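Local coordinates for carboxymuconolactone decarboxylase family protein (Thermotoga maritima, PDB 1VKE) that probably acts as an AhpD-like oxidoreductase with peroxiredoxin-type activity, possibly as part of an antioxidative response, at residues Leu53-Lys58 / Val83-Ser88; Met61-Ser66 / Asp73-His78; Val68-Asp73 / Ser105-His110; His78-Val83 / Val115-Glu120. One frame throughout, in Å; residues are numbered along the deposited sequence. Where two conformers were deposited one is given.

Contact 1: Leu53-Lys58 / Val83-Ser88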
loop_
_atom_site.group_PDB
_atom_site.type_symbol
_atom_site.label_atom_id
_atom_site.label_comp_id
_atom_site.label_asym_id
_atom_site.label_seq_id
_atom_site.Cartn_x
_atom_site.Cartn_y
_atom_site.Cartn_z
ATOM N N LEU E 53 -8.262 -6.291 -26.119
ATOM C CA LEU E 53 -8.047 -7.345 -25.152
ATOM C C LEU E 53 -9.373 -7.994 -24.782
ATOM O O LEU E 53 -10.381 -7.301 -24.597
ATOM C CB LEU E 53 -7.385 -6.813 -23.873
ATOM C CG LEU E 53 -6.027 -6.135 -24.005
ATOM C CD1 LEU E 53 -5.576 -5.674 -22.659
ATOM C CD2 LEU E 53 -5.027 -7.085 -24.593
ATOM N N ASP E 54 -9.373 -9.318 -24.728
ATOM C CA ASP E 54 -10.589 -10.048 -24.458
ATOM C C ASP E 54 -10.931 -10.090 -22.991
ATOM O O ASP E 54 -10.132 -9.660 -22.132
ATOM C CB ASP E 54 -10.601 -11.443 -25.085
ATOM C CG ASP E 54 -9.652 -12.442 -24.460
ATOM O OD1 ASP E 54 -9.042 -12.235 -23.400
ATOM O OD2 ASP E 54 -9.495 -13.556 -25.020
ATOM N N VAL E 55 -12.152 -10.515 -22.696
ATOM C CA VAL E 55 -12.610 -10.431 -21.330
ATOM C C VAL E 55 -11.785 -11.319 -20.388
ATOM O O VAL E 55 -11.430 -10.902 -19.248
ATOM C CB VAL E 55 -14.115 -10.656 -21.199
ATOM C CG1 VAL E 55 -14.493 -12.019 -21.685
ATOM C CG2 VAL E 55 -14.575 -10.406 -19.785
ATOM N N LYS E 56 -11.420 -12.522 -20.833
ATOM C CA LYS E 56 -10.618 -13.375 -19.950
ATOM C C LYS E 56 -9.311 -12.687 -19.556
ATOM O O LYS E 56 -8.918 -12.651 -18.358
ATOM C CB LYS E 56 -10.321 -14.722 -20.602
ATOM C CG LYS E 56 -9.581 -15.658 -19.679
ATOM C CD LYS E 56 -9.508 -17.070 -20.230
ATOM C CE LYS E 56 -8.580 -17.204 -21.362
ATOM N NZ LYS E 56 -8.490 -18.650 -21.720
ATOM N N THR E 57 -8.678 -12.062 -20.534
ATOM C CA THR E 57 -7.430 -11.351 -20.321
ATOM C C THR E 57 -7.622 -10.209 -19.342
ATOM O O THR E 57 -6.803 -10.027 -18.420
ATOM C CB THR E 57 -6.912 -10.822 -21.640
ATOM O OG1 THR E 57 -6.572 -11.930 -22.512
ATOM C CG2 THR E 57 -5.608 -10.061 -21.437
ATOM N N LYS E 58 -8.669 -9.406 -19.565
ATOM C CA LYS E 58 -8.904 -8.242 -18.678
ATOM C C LYS E 58 -9.216 -8.680 -17.238
ATOM O O LYS E 58 -8.728 -8.065 -16.255
ATOM C CB LYS E 58 -9.982 -7.318 -19.245
ATOM C CG LYS E 58 -9.588 -6.607 -20.512
ATOM C CD LYS E 58 -10.592 -5.549 -20.891
ATOM C CE LYS E 58 -10.220 -4.838 -22.179
ATOM N NZ LYS E 58 -10.968 -3.571 -22.466
ATOM N N VAL E 83 -13.211 -17.584 -13.804
ATOM C CA VAL E 83 -13.853 -18.913 -13.941
ATOM C C VAL E 83 -15.014 -18.893 -14.938
ATOM O O VAL E 83 -15.115 -19.753 -15.855
ATOM C CB VAL E 83 -14.317 -19.435 -12.549
ATOM C CG1 VAL E 83 -15.225 -20.652 -12.646
ATOM C CG2 VAL E 83 -13.085 -19.742 -11.692
ATOM N N GLN E 84 -15.872 -17.887 -14.805
ATOM C CA GLN E 84 -17.016 -17.721 -15.731
ATOM C C GLN E 84 -16.580 -17.614 -17.189
ATOM O O GLN E 84 -17.254 -18.116 -18.076
ATOM C CB GLN E 84 -17.858 -16.494 -15.366
ATOM C CG GLN E 84 -18.643 -16.644 -14.051
ATOM C CD GLN E 84 -19.438 -15.398 -13.666
ATOM O OE1 GLN E 84 -19.002 -14.274 -13.918
ATOM N NE2 GLN E 84 -20.617 -15.603 -13.064
ATOM N N GLU E 85 -15.456 -16.956 -17.417
ATOM C CA GLU E 85 -14.916 -16.740 -18.749
ATOM C C GLU E 85 -14.000 -17.870 -19.217
ATOM O O GLU E 85 -13.344 -17.751 -20.258
ATOM C CB GLU E 85 -14.182 -15.406 -18.809
ATOM C CG GLU E 85 -15.050 -14.189 -18.615
ATOM C CD GLU E 85 -16.103 -13.996 -19.706
ATOM O OE1 GLU E 85 -15.944 -14.524 -20.837
ATOM O OE2 GLU E 85 -17.083 -13.289 -19.409
ATOM N N GLY E 86 -13.975 -18.976 -18.474
ATOM C CA GLY E 86 -13.338 -20.204 -18.952
ATOM C C GLY E 86 -11.843 -20.268 -18.697
ATOM O O GLY E 86 -11.151 -21.079 -19.303
ATOM N N ALA E 87 -11.327 -19.432 -17.792
ATOM C CA ALA E 87 -9.916 -19.541 -17.439
ATOM C C ALA E 87 -9.645 -20.863 -16.744
ATOM O O ALA E 87 -10.471 -21.302 -15.948
ATOM C CB ALA E 87 -9.467 -18.398 -16.553
ATOM N N SER E 88 -8.497 -21.467 -17.039
ATOM C CA SER E 88 -8.060 -22.707 -16.354
ATOM C C SER E 88 -7.328 -22.400 -15.074
ATOM O O SER E 88 -6.805 -21.295 -14.892
ATOM C CB SER E 88 -7.139 -23.512 -17.259
ATOM O OG SER E 88 -5.888 -22.861 -17.422
HETATM O O HOH W 1 -8.555 -21.430 -20.700
#
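An extended start (chi1 -176°) lays CD of Lys-56 on the turn formed by Gly-86 and Ala-87, and a bend at chi3 then carries NZ past it. Glu-85 bends at chi2 (-64°), which swings its carboxylate toward the methyls of Val-55. The lysine half has the clearer geometry: Lys-56 CD stands 3.7 Å from Ala-87 CA and 3.9 Å from Ala-87 CB. Beyond this apolar stem, Lys-56 NZ donates to a water at 3.0 Å that donates onward to Gly-86 O, and NZ also forms a salt bridge with Glu-91. Two helix ends meet here. Helix 72-84 closes in a Schellman motif, with Gly-86 at positive phi (85°), its N bonded to Val-83 O at 3.0 Å and Ala-87 N reaching back to Cys-82 O. Helix 55-68 opens with Asp-54 as N-cap; Asp-54 OD1 takes Thr-57 N at 2.9 Å and Thr-57 OG1 at 2.6 Å, the two donors coming from opposite faces of the carboxylate plane. Exchanging Glu-85 for an alanine would probably deprive Arg-81 NH2 of the carboxylate it pairs with and uncover the valine methyls. The side chains of Val-55 and Glu-85 cross at about a right angle, but Val-55 was modelled in two conformers, and the 3.0 Å between its CG1 and Glu-85 OE1 is doubtful.

Contact 2: Met61-Ser66 / Asp73-His78; sequences MGLVAS and DCIRYH
The imidazole of His-78 is sandwiched: Gly-62 CA lies over one face, 3.8 Å from the ring centroid and only 3° off its normal, a CH-pi contact, while Tyr-77 CD2 covers the opposite face. Seen from the tyrosine, His-78 CE1 sits at the edge of the phenol ring, in its plane. The ring can come this close because Gly-62 lacks a side chain: a CB would lie 2.5 Å from His-78 CE1. Ser-66 OG approaches His-78 CD2 obliquely at 3.3 Å, and its rotation is fixed by a 2.7 Å bond to Gly-62 O, which also accepts from Ser-66 N on the other face of the carbonyl plane. The two helices run antiparallel at 164°, their axes 8.5 Å apart, as the arms of a helical hairpin. Cys-74, whose CB is 3.3 Å from Ser-66 OG, is disulfide-bonded to Cys-71, and Glu-59 holds His-78 ND1; this grouping of a CXXC pair, glutamate and histidine is consistent with the redox centre of AhpD-like proteins. An unidentified molecule bonds to both His-78 NE2 and Ser-66 OG. On the hairpin's apolar flank, Leu-63 CD1 meets Ile-75 CG2 at 4.0 Å, and Ile-75 CG1 rests near Ser-66 O.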
loop_
_atom_site.group_PDB
_atom_site.type_symbol
_atom_site.label_atom_id
_atom_site.label_comp_id
_atom_site.label_asym_id
_atom_site.label_seq_id
_atom_site.Cartn_x
_atom_site.Cartn_y
_atom_site.Cartn_z
ATOM N N MET E 61 -6.059 -9.638 -15.577
ATOM C CA MET E 61 -5.386 -8.404 -15.133
ATOM C C MET E 61 -5.986 -7.819 -13.874
ATOM O O MET E 61 -5.249 -7.375 -12.992
ATOM C CB MET E 61 -5.390 -7.356 -16.260
ATOM C CG MET E 61 -4.576 -7.777 -17.456
ATOM S SD MET E 61 -4.847 -6.635 -18.850
ATOM C CE MET E 61 -3.570 -7.286 -19.906
ATOM N N GLY E 62 -7.314 -7.817 -13.778
ATOM C CA GLY E 62 -7.975 -7.388 -12.571
ATOM C C GLY E 62 -7.487 -8.239 -11.378
ATOM O O GLY E 62 -7.286 -7.758 -10.238
ATOM N N LEU E 63 -7.351 -9.539 -11.614
ATOM C CA LEU E 63 -6.898 -10.472 -10.558
ATOM C C LEU E 63 -5.482 -10.124 -10.106
ATOM O O LEU E 63 -5.189 -10.048 -8.883
ATOM C CB LEU E 63 -6.957 -11.919 -11.058
ATOM C CG LEU E 63 -6.473 -12.998 -10.097
ATOM C CD1 LEU E 63 -7.287 -13.023 -8.849
ATOM C CD2 LEU E 63 -6.558 -14.371 -10.746
ATOM N N VAL E 64 -4.585 -9.915 -11.063
ATOM C CA VAL E 64 -3.207 -9.546 -10.741
ATOM C C VAL E 64 -3.190 -8.248 -9.925
ATOM O O VAL E 64 -2.521 -8.173 -8.881
ATOM C CB VAL E 64 -2.334 -9.433 -12.027
ATOM C CG1 VAL E 64 -0.973 -8.803 -11.726
ATOM C CG2 VAL E 64 -2.168 -10.831 -12.607
ATOM N N ALA E 65 -3.891 -7.212 -10.415
ATOM C CA ALA E 65 -3.875 -5.908 -9.737
ATOM C C ALA E 65 -4.430 -6.055 -8.310
ATOM O O ALA E 65 -3.843 -5.497 -7.356
ATOM C CB ALA E 65 -4.681 -4.892 -10.503
ATOM N N SER E 66 -5.527 -6.778 -8.163
ATOM C CA SER E 66 -6.205 -6.958 -6.856
ATOM C C SER E 66 -5.343 -7.754 -5.894
ATOM O O SER E 66 -5.421 -7.551 -4.704
ATOM C CB SER E 66 -7.532 -7.717 -7.078
ATOM O OG SER E 66 -8.419 -6.962 -7.912
ATOM N N ASP E 73 -11.774 -9.008 -1.262
ATOM C CA ASP E 73 -13.070 -9.034 -1.962
ATOM C C ASP E 73 -12.862 -8.792 -3.458
ATOM O O ASP E 73 -13.616 -9.324 -4.291
ATOM C CB ASP E 73 -13.988 -7.932 -1.450
ATOM C CG ASP E 73 -14.766 -8.323 -0.244
ATOM O OD1 ASP E 73 -14.714 -9.491 0.193
ATOM O OD2 ASP E 73 -15.433 -7.452 0.346
ATOM N N CYS E 74 -11.860 -7.992 -3.838
ATOM C CA CYS E 74 -11.579 -7.734 -5.251
ATOM C C CYS E 74 -11.021 -9.005 -5.910
ATOM O O CYS E 74 -11.371 -9.378 -7.050
ATOM C CB CYS E 74 -10.531 -6.642 -5.448
ATOM S SG CYS E 74 -10.871 -5.112 -4.544
ATOM N N ILE E 75 -10.141 -9.688 -5.181
ATOM C CA ILE E 75 -9.592 -10.967 -5.649
ATOM C C ILE E 75 -10.728 -11.962 -5.930
ATOM O O ILE E 75 -10.797 -12.635 -6.992
ATOM C CB ILE E 75 -8.624 -11.579 -4.592
ATOM C CG1 ILE E 75 -7.355 -10.728 -4.528
ATOM C CG2 ILE E 75 -8.277 -13.063 -4.969
ATOM C CD1 ILE E 75 -6.446 -11.073 -3.392
ATOM N N ARG E 76 -11.626 -12.078 -4.957
ATOM C CA ARG E 76 -12.791 -12.974 -5.102
ATOM C C ARG E 76 -13.651 -12.656 -6.338
ATOM O O ARG E 76 -14.008 -13.546 -7.110
ATOM C CB ARG E 76 -13.661 -12.956 -3.854
ATOM C CG ARG E 76 -13.095 -13.685 -2.669
ATOM C CD ARG E 76 -13.972 -13.484 -1.378
ATOM N NE ARG E 76 -13.240 -13.845 -0.159
ATOM C CZ ARG E 76 -12.924 -13.016 0.860
ATOM N NH1 ARG E 76 -13.252 -11.724 0.851
ATOM N NH2 ARG E 76 -12.261 -13.498 1.912
ATOM N N TYR E 77 -13.947 -11.373 -6.535
ATOM C CA TYR E 77 -14.745 -10.916 -7.637
ATOM C C TYR E 77 -14.072 -11.342 -8.943
ATOM O O TYR E 77 -14.679 -11.950 -9.822
ATOM C CB TYR E 77 -14.912 -9.358 -7.644
ATOM C CG TYR E 77 -15.616 -8.915 -8.901
ATOM C CD1 TYR E 77 -16.993 -8.934 -8.999
ATOM C CD2 TYR E 77 -14.889 -8.430 -9.995
ATOM C CE1 TYR E 77 -17.636 -8.586 -10.207
ATOM C CE2 TYR E 77 -15.532 -8.086 -11.189
ATOM C CZ TYR E 77 -16.895 -8.155 -11.268
ATOM O OH TYR E 77 -17.562 -7.792 -12.423
ATOM N N HIS E 78 -12.789 -11.015 -9.102
ATOM C CA HIS E 78 -12.124 -11.371 -10.388
ATOM C C HIS E 78 -11.934 -12.871 -10.585
ATOM O O HIS E 78 -11.930 -13.348 -11.727
ATOM C CB HIS E 78 -10.833 -10.591 -10.529
ATOM C CG HIS E 78 -11.081 -9.142 -10.722
ATOM N ND1 HIS E 78 -11.648 -8.619 -11.873
ATOM C CD2 HIS E 78 -10.858 -8.088 -9.903
ATOM C CE1 HIS E 78 -11.783 -7.315 -11.724
ATOM N NE2 HIS E 78 -11.279 -6.961 -10.551
#

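Contact 3: Val68-Asp73 / Ser105-His110; sequences VLRCDD and SIVIPH
His-110 is gripped between Asp-72 and Arg-70, and here the contact is tightest. Its ND1 donates to Asp-72 OD1 over 2.6 Å with an N-H...O angle of 162°. The oxygen lies close to the imidazole plane, whereas the nitrogen meets it from above the carboxylate plane, 38° out of it, and the two flat groups are turned 36° against each other. Asp-72 OD2 makes a salt bridge with Arg-113, so both carboxylate oxygens are engaged. Over one ring face lies the aliphatic part of Arg-70: CB is 3.8 Å from the centroid, a CH-pi contact, and Arg-70 CG is 3.5 Å from His-110 CD2. Arg-70 CD passes Ile-106 O, and a bend at chi3 then sets one face of the guanidinium against the Ile-106 side chain.

Water fills in around this packed centre. At the NE2 edge of the ring, one water accepts from Arg-70 NH1, donates to Ile-106 O at 2.8 Å and contacts His-110 NE2 at 3.0 Å; a second, 2.8 Å from the same NE2, reaches Arg-70 NH1 weakly. A third, by Asp-72, donates to Asp-72 OD1 and to His-110 O, linking the aspartate to the backbone of the histidine.

Arg-70 NH2 leaves this cluster for Leu-69 O of the fourth subunit. Within the chain, the Schellman turn at Arg-70 that ends helix 55-68 and the first turn of helix 72-84 face the start of helix 108-127, while Val-68 and Val-107 rest on helix 89-103.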
loop_
_atom_site.group_PDB
_atom_site.type_symbol
_atom_site.label_atom_id
_atom_site.label_comp_id
_atom_site.label_asym_id
_atom_site.label_seq_id
_atom_site.Cartn_x
_atom_site.Cartn_y
_atom_site.Cartn_z
ATOM N N VAL E 68 -1.751 -7.966 -5.940
ATOM C CA VAL E 68 -0.589 -7.231 -5.494
ATOM C C VAL E 68 -0.990 -6.094 -4.534
ATOM O O VAL E 68 -0.183 -5.651 -3.677
ATOM C CB VAL E 68 0.302 -6.635 -6.636
ATOM C CG1 VAL E 68 0.849 -7.730 -7.495
ATOM C CG2 VAL E 68 -0.415 -5.587 -7.429
ATOM N N LEU E 69 -2.234 -5.585 -4.693
ATOM C CA LEU E 69 -2.770 -4.571 -3.780
ATOM C C LEU E 69 -3.498 -5.169 -2.546
ATOM O O LEU E 69 -3.985 -4.413 -1.688
ATOM C CB LEU E 69 -3.701 -3.607 -4.516
ATOM C CG LEU E 69 -3.037 -2.716 -5.574
ATOM C CD1 LEU E 69 -4.103 -2.045 -6.427
ATOM C CD2 LEU E 69 -2.110 -1.685 -4.973
ATOM N N ARG E 70 -3.568 -6.492 -2.480
ATOM C CA ARG E 70 -4.011 -7.217 -1.305
ATOM C C ARG E 70 -5.451 -6.877 -0.912
ATOM O O ARG E 70 -5.721 -6.560 0.248
ATOM C CB ARG E 70 -3.036 -6.983 -0.156
ATOM C CG ARG E 70 -1.744 -7.665 -0.363
ATOM C CD ARG E 70 -0.843 -7.597 0.852
ATOM N NE ARG E 70 -0.251 -6.290 1.043
ATOM C CZ ARG E 70 -0.016 -5.694 2.245
ATOM N NH1 ARG E 70 -0.433 -6.188 3.409
ATOM N NH2 ARG E 70 0.573 -4.544 2.223
ATOM N N CYS E 71 -6.359 -6.927 -1.888
ATOM C CA CYS E 71 -7.807 -6.727 -1.640
ATOM C C CYS E 71 -8.560 -8.025 -1.810
ATOM O O CYS E 71 -8.811 -8.451 -2.933
ATOM C CB CYS E 71 -8.335 -5.715 -2.659
ATOM S SG CYS E 71 -10.157 -5.422 -2.505
ATOM N N ASP E 72 -8.939 -8.658 -0.688
ATOM C CA ASP E 72 -9.582 -9.948 -0.767
ATOM C C ASP E 72 -10.893 -9.971 -1.517
ATOM O O ASP E 72 -11.149 -10.889 -2.293
ATOM C CB ASP E 72 -9.751 -10.533 0.622
ATOM C CG ASP E 72 -8.427 -11.002 1.203
ATOM O OD1 ASP E 72 -7.535 -11.439 0.442
ATOM O OD2 ASP E 72 -8.181 -10.905 2.394
ATOM N N ASP E 73 -11.774 -9.008 -1.262
ATOM C CA ASP E 73 -13.070 -9.034 -1.962
ATOM C C ASP E 73 -12.862 -8.792 -3.458
ATOM O O ASP E 73 -13.616 -9.324 -4.291
ATOM C CB ASP E 73 -13.988 -7.932 -1.450
ATOM C CG ASP E 73 -14.766 -8.323 -0.244
ATOM O OD1 ASP E 73 -14.714 -9.491 0.193
ATOM O OD2 ASP E 73 -15.433 -7.452 0.346
ATOM N N SER E 105 6.192 -11.497 -0.308
ATOM C CA SER E 105 5.598 -12.482 0.601
ATOM C C SER E 105 4.442 -11.973 1.443
ATOM O O SER E 105 3.653 -12.779 1.932
ATOM C CB SER E 105 6.679 -13.109 1.504
ATOM O OG SER E 105 7.113 -12.208 2.475
ATOM N N ILE E 106 4.287 -10.645 1.595
ATOM C CA ILE E 106 3.061 -10.125 2.245
ATOM C C ILE E 106 1.821 -10.488 1.453
ATOM O O ILE E 106 0.716 -10.407 1.963
ATOM C CB ILE E 106 3.081 -8.564 2.543
ATOM C CG1 ILE E 106 3.898 -7.860 1.537
ATOM C CG2 ILE E 106 3.662 -8.198 3.911
ATOM C CD1 ILE E 106 3.290 -7.811 0.420
ATOM N N VAL E 107 1.969 -10.934 0.186
ATOM C CA VAL E 107 0.820 -11.414 -0.600
ATOM C C VAL E 107 0.382 -12.808 -0.228
ATOM O O VAL E 107 -0.747 -13.206 -0.542
ATOM C CB VAL E 107 0.920 -11.193 -2.138
ATOM C CG1 VAL E 107 1.409 -9.775 -2.441
ATOM C CG2 VAL E 107 1.735 -12.189 -2.765
ATOM N N ILE E 108 1.253 -13.566 0.409
ATOM C CA ILE E 108 0.977 -14.971 0.665
ATOM C C ILE E 108 -0.384 -15.267 1.323
ATOM O O ILE E 108 -1.108 -16.142 0.813
ATOM C CB ILE E 108 2.166 -15.694 1.364
ATOM C CG1 ILE E 108 3.325 -15.825 0.368
ATOM C CG2 ILE E 108 1.741 -17.086 1.810
ATOM C CD1 ILE E 108 4.575 -16.452 0.914
ATOM N N PRO E 109 -0.762 -14.566 2.395
ATOM C CA PRO E 109 -2.050 -14.839 3.036
ATOM C C PRO E 109 -3.209 -14.656 2.044
ATOM O O PRO E 109 -4.193 -15.395 2.076
ATOM C CB PRO E 109 -2.083 -13.808 4.176
ATOM C CG PRO E 109 -0.633 -13.702 4.534
ATOM C CD PRO E 109 0.019 -13.577 3.183
ATOM N N HIS E 110 -3.088 -13.690 1.151
ATOM C CA HIS E 110 -4.115 -13.448 0.158
ATOM C C HIS E 110 -4.133 -14.499 -0.915
ATOM O O HIS E 110 -5.196 -14.882 -1.381
ATOM C CB HIS E 110 -3.931 -12.059 -0.454
ATOM C CG HIS E 110 -4.029 -11.002 0.575
ATOM N ND1 HIS E 110 -5.228 -10.484 0.994
ATOM C CD2 HIS E 110 -3.078 -10.447 1.361
ATOM C CE1 HIS E 110 -5.004 -9.598 1.954
ATOM N NE2 HIS E 110 -3.714 -9.597 2.231
HETATM O O HOH W 2 -1.081 -9.162 3.643
HETATM O O HOH W 3 -3.133 -7.650 4.130
HETATM O O HOH W 4 -7.671 -13.547 -1.372
#

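Contact 4: His78-Val83 / Val115-Glu120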
loop_
_atom_site.group_PDB
_atom_site.type_symbol
_atom_site.label_atom_id
_atom_site.label_comp_id
_atom_site.label_asym_id
_atom_site.label_seq_id
_atom_site.Cartn_x
_atom_site.Cartn_y
_atom_site.Cartn_z
ATOM N N HIS E 78 -12.789 -11.015 -9.102
ATOM C CA HIS E 78 -12.124 -11.371 -10.388
ATOM C C HIS E 78 -11.934 -12.871 -10.585
ATOM O O HIS E 78 -11.930 -13.348 -11.727
ATOM C CB HIS E 78 -10.833 -10.591 -10.529
ATOM C CG HIS E 78 -11.081 -9.142 -10.722
ATOM N ND1 HIS E 78 -11.648 -8.619 -11.873
ATOM C CD2 HIS E 78 -10.858 -8.088 -9.903
ATOM C CE1 HIS E 78 -11.783 -7.315 -11.724
ATOM N NE2 HIS E 78 -11.279 -6.961 -10.551
ATOM N N LEU E 79 -11.776 -13.627 -9.506
ATOM C CA LEU E 79 -11.725 -15.083 -9.633
ATOM C C LEU E 79 -13.035 -15.586 -10.182
ATOM O O LEU E 79 -13.068 -16.461 -11.062
ATOM C CB LEU E 79 -11.453 -15.789 -8.287
ATOM C CG LEU E 79 -9.989 -15.876 -7.862
ATOM C CD1 LEU E 79 -9.859 -16.381 -6.413
ATOM C CD2 LEU E 79 -9.165 -16.755 -8.829
ATOM N N VAL E 80 -14.156 -15.104 -9.648
ATOM C CA VAL E 80 -15.455 -15.551 -10.218
ATOM C C VAL E 80 -15.495 -15.285 -11.733
ATOM O O VAL E 80 -15.873 -16.145 -12.532
ATOM C CB VAL E 80 -16.661 -14.883 -9.505
ATOM C CG1 VAL E 80 -17.963 -15.213 -10.161
ATOM C CG2 VAL E 80 -16.676 -15.287 -8.052
ATOM N N ARG E 81 -15.131 -14.057 -12.117
ATOM C CA ARG E 81 -15.237 -13.675 -13.524
ATOM C C ARG E 81 -14.274 -14.509 -14.363
ATOM O O ARG E 81 -14.617 -14.932 -15.488
ATOM C CB ARG E 81 -14.852 -12.207 -13.666
ATOM C CG ARG E 81 -15.834 -11.250 -13.062
ATOM C CD ARG E 81 -17.123 -11.157 -13.853
ATOM N NE ARG E 81 -16.822 -10.748 -15.240
ATOM C CZ ARG E 81 -17.047 -11.482 -16.335
ATOM N NH1 ARG E 81 -17.642 -12.662 -16.261
ATOM N NH2 ARG E 81 -16.704 -10.998 -17.520
ATOM N N CYS E 82 -13.055 -14.757 -13.855
ATOM C CA CYS E 82 -12.086 -15.599 -14.607
ATOM C C CYS E 82 -12.664 -17.011 -14.847
ATOM O O CYS E 82 -12.590 -17.574 -15.944
ATOM C CB CYS E 82 -10.776 -15.742 -13.868
ATOM S SG CYS E 82 -9.760 -14.204 -13.899
ATOM N N VAL E 83 -13.211 -17.584 -13.804
ATOM C CA VAL E 83 -13.853 -18.913 -13.941
ATOM C C VAL E 83 -15.014 -18.893 -14.938
ATOM O O VAL E 83 -15.115 -19.753 -15.855
ATOM C CB VAL E 83 -14.317 -19.435 -12.549
ATOM C CG1 VAL E 83 -15.225 -20.652 -12.646
ATOM C CG2 VAL E 83 -13.085 -19.742 -11.692
ATOM N N VAL E 115 -6.645 -19.285 -3.439
ATOM C CA VAL E 115 -6.632 -20.690 -3.854
ATOM C C VAL E 115 -7.792 -21.431 -3.223
ATOM O O VAL E 115 -8.474 -22.219 -3.904
ATOM C CB VAL E 115 -5.267 -21.346 -3.573
ATOM C CG1 VAL E 115 -5.366 -22.868 -3.737
ATOM C CG2 VAL E 115 -4.256 -20.784 -4.581
ATOM N N GLY E 116 -8.082 -21.121 -1.982
ATOM C CA GLY E 116 -9.227 -21.692 -1.274
ATOM C C GLY E 116 -10.564 -21.373 -1.917
ATOM O O GLY E 116 -11.434 -22.249 -2.095
ATOM N N PHE E 117 -10.709 -20.121 -2.325
ATOM C CA PHE E 117 -11.898 -19.678 -2.983
ATOM C C PHE E 117 -12.037 -20.309 -4.351
ATOM O O PHE E 117 -13.121 -20.752 -4.720
ATOM C CB PHE E 117 -11.897 -18.172 -3.103
ATOM C CG PHE E 117 -13.202 -17.616 -3.529
ATOM C CD1 PHE E 117 -14.334 -17.781 -2.743
ATOM C CD2 PHE E 117 -13.325 -16.961 -4.728
ATOM C CE1 PHE E 117 -15.568 -17.276 -3.150
ATOM C CE2 PHE E 117 -14.552 -16.435 -5.135
ATOM C CZ PHE E 117 -15.668 -16.590 -4.349
ATOM N N LEU E 118 -10.943 -20.388 -5.095
ATOM C CA LEU E 118 -10.971 -21.054 -6.403
ATOM C C LEU E 118 -11.426 -22.511 -6.237
ATOM O O LEU E 118 -12.242 -23.020 -7.026
ATOM C CB LEU E 118 -9.611 -20.986 -7.050
ATOM C CG LEU E 118 -9.440 -21.664 -8.408
ATOM C CD1 LEU E 118 -10.388 -21.078 -9.424
ATOM C CD2 LEU E 118 -8.008 -21.563 -8.880
ATOM N N GLU E 119 -10.943 -23.166 -5.189
ATOM C CA GLU E 119 -11.366 -24.570 -4.932
ATOM C C GLU E 119 -12.856 -24.650 -4.700
ATOM O O GLU E 119 -13.522 -25.602 -5.206
ATOM C CB GLU E 119 -10.550 -25.171 -3.805
ATOM C CG GLU E 119 -9.178 -25.513 -4.348
ATOM C CD GLU E 119 -8.176 -25.970 -3.306
ATOM O OE1 GLU E 119 -8.530 -26.029 -2.112
ATOM O OE2 GLU E 119 -7.018 -26.263 -3.713
ATOM N N GLU E 120 -13.406 -23.686 -3.963
ATOM C CA GLU E 120 -14.854 -23.629 -3.744
ATOM C C GLU E 120 -15.622 -23.471 -5.063
ATOM O O GLU E 120 -16.632 -24.166 -5.294
ATOM C CB GLU E 120 -15.201 -22.473 -2.798
ATOM C CG GLU E 120 -16.658 -22.430 -2.379
ATOM C CD GLU E 120 -16.966 -21.244 -1.452
ATOM O OE1 GLU E 120 -15.998 -20.678 -0.846
ATOM O OE2 GLU E 120 -18.170 -20.888 -1.345
#
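Phe-117 forms one bump: its ring presents an edge to helix 72-84 and seats it against two consecutive residues there. Leu-79 CD1 lies in the plane of the ring, 3.9 Å from Phe-117 CD2, and Val-80 CG2 comes to the same edge, 3.8 Å from Phe-117 CE2. The ring gets there because CG is trans to the backbone N (chi1 -169°), throwing it across the gap. Leu-79 answers with a bump of its own, sliding past the ring in the opposite direction until CD1 enters the hollow between Phe-117 and the backbone of Leu-118, 4.4 Å from Leu-118 N. One turn on, Val-83 CG2 meets Leu-118 CD1 at 3.8 Å. The axes of the two segments cross at -42° and stay 10.3 Å apart, a gap bridged by side chains. Ile-92 of helix 89-103 touches both Leu-79 and Leu-118, making this part of a three-helix core. With an alanine at Phe-117, the methyls of Leu-79 and Val-80 would probably face a gap and gain freedom to turn. No hydrogen bond spans the two segments, and the side-chain groups that meet are hydrocarbon, so cohesion probably comes from burial and shape.

Helix 72-84 runs through all four contacts. Contact 2 lies nearest the chain centre, with contacts 3 and 4 each about 10 Å from it and contact 1 about 12 Å, centre to centre. Contacts 2 and 3 frame the disulfide of Cys-71 and Cys-74: Ser-66 O is 3.0 Å from Cys-71 N, probably a hydrogen bond, and Ile-75 CD1 packs 4.0 Å from His-110 CB. Unidentified molecules, probably from the crystallisation liquor, are hydrogen-bonded at both contacts and may mark a pocket beside this probable redox centre. Contact 4 shares His-78 with contact 2 and packs on its apolar flank (Leu-63 CD2 to Leu-79 CD2, 4.0 Å); contact 1 joins helix ends at the surface.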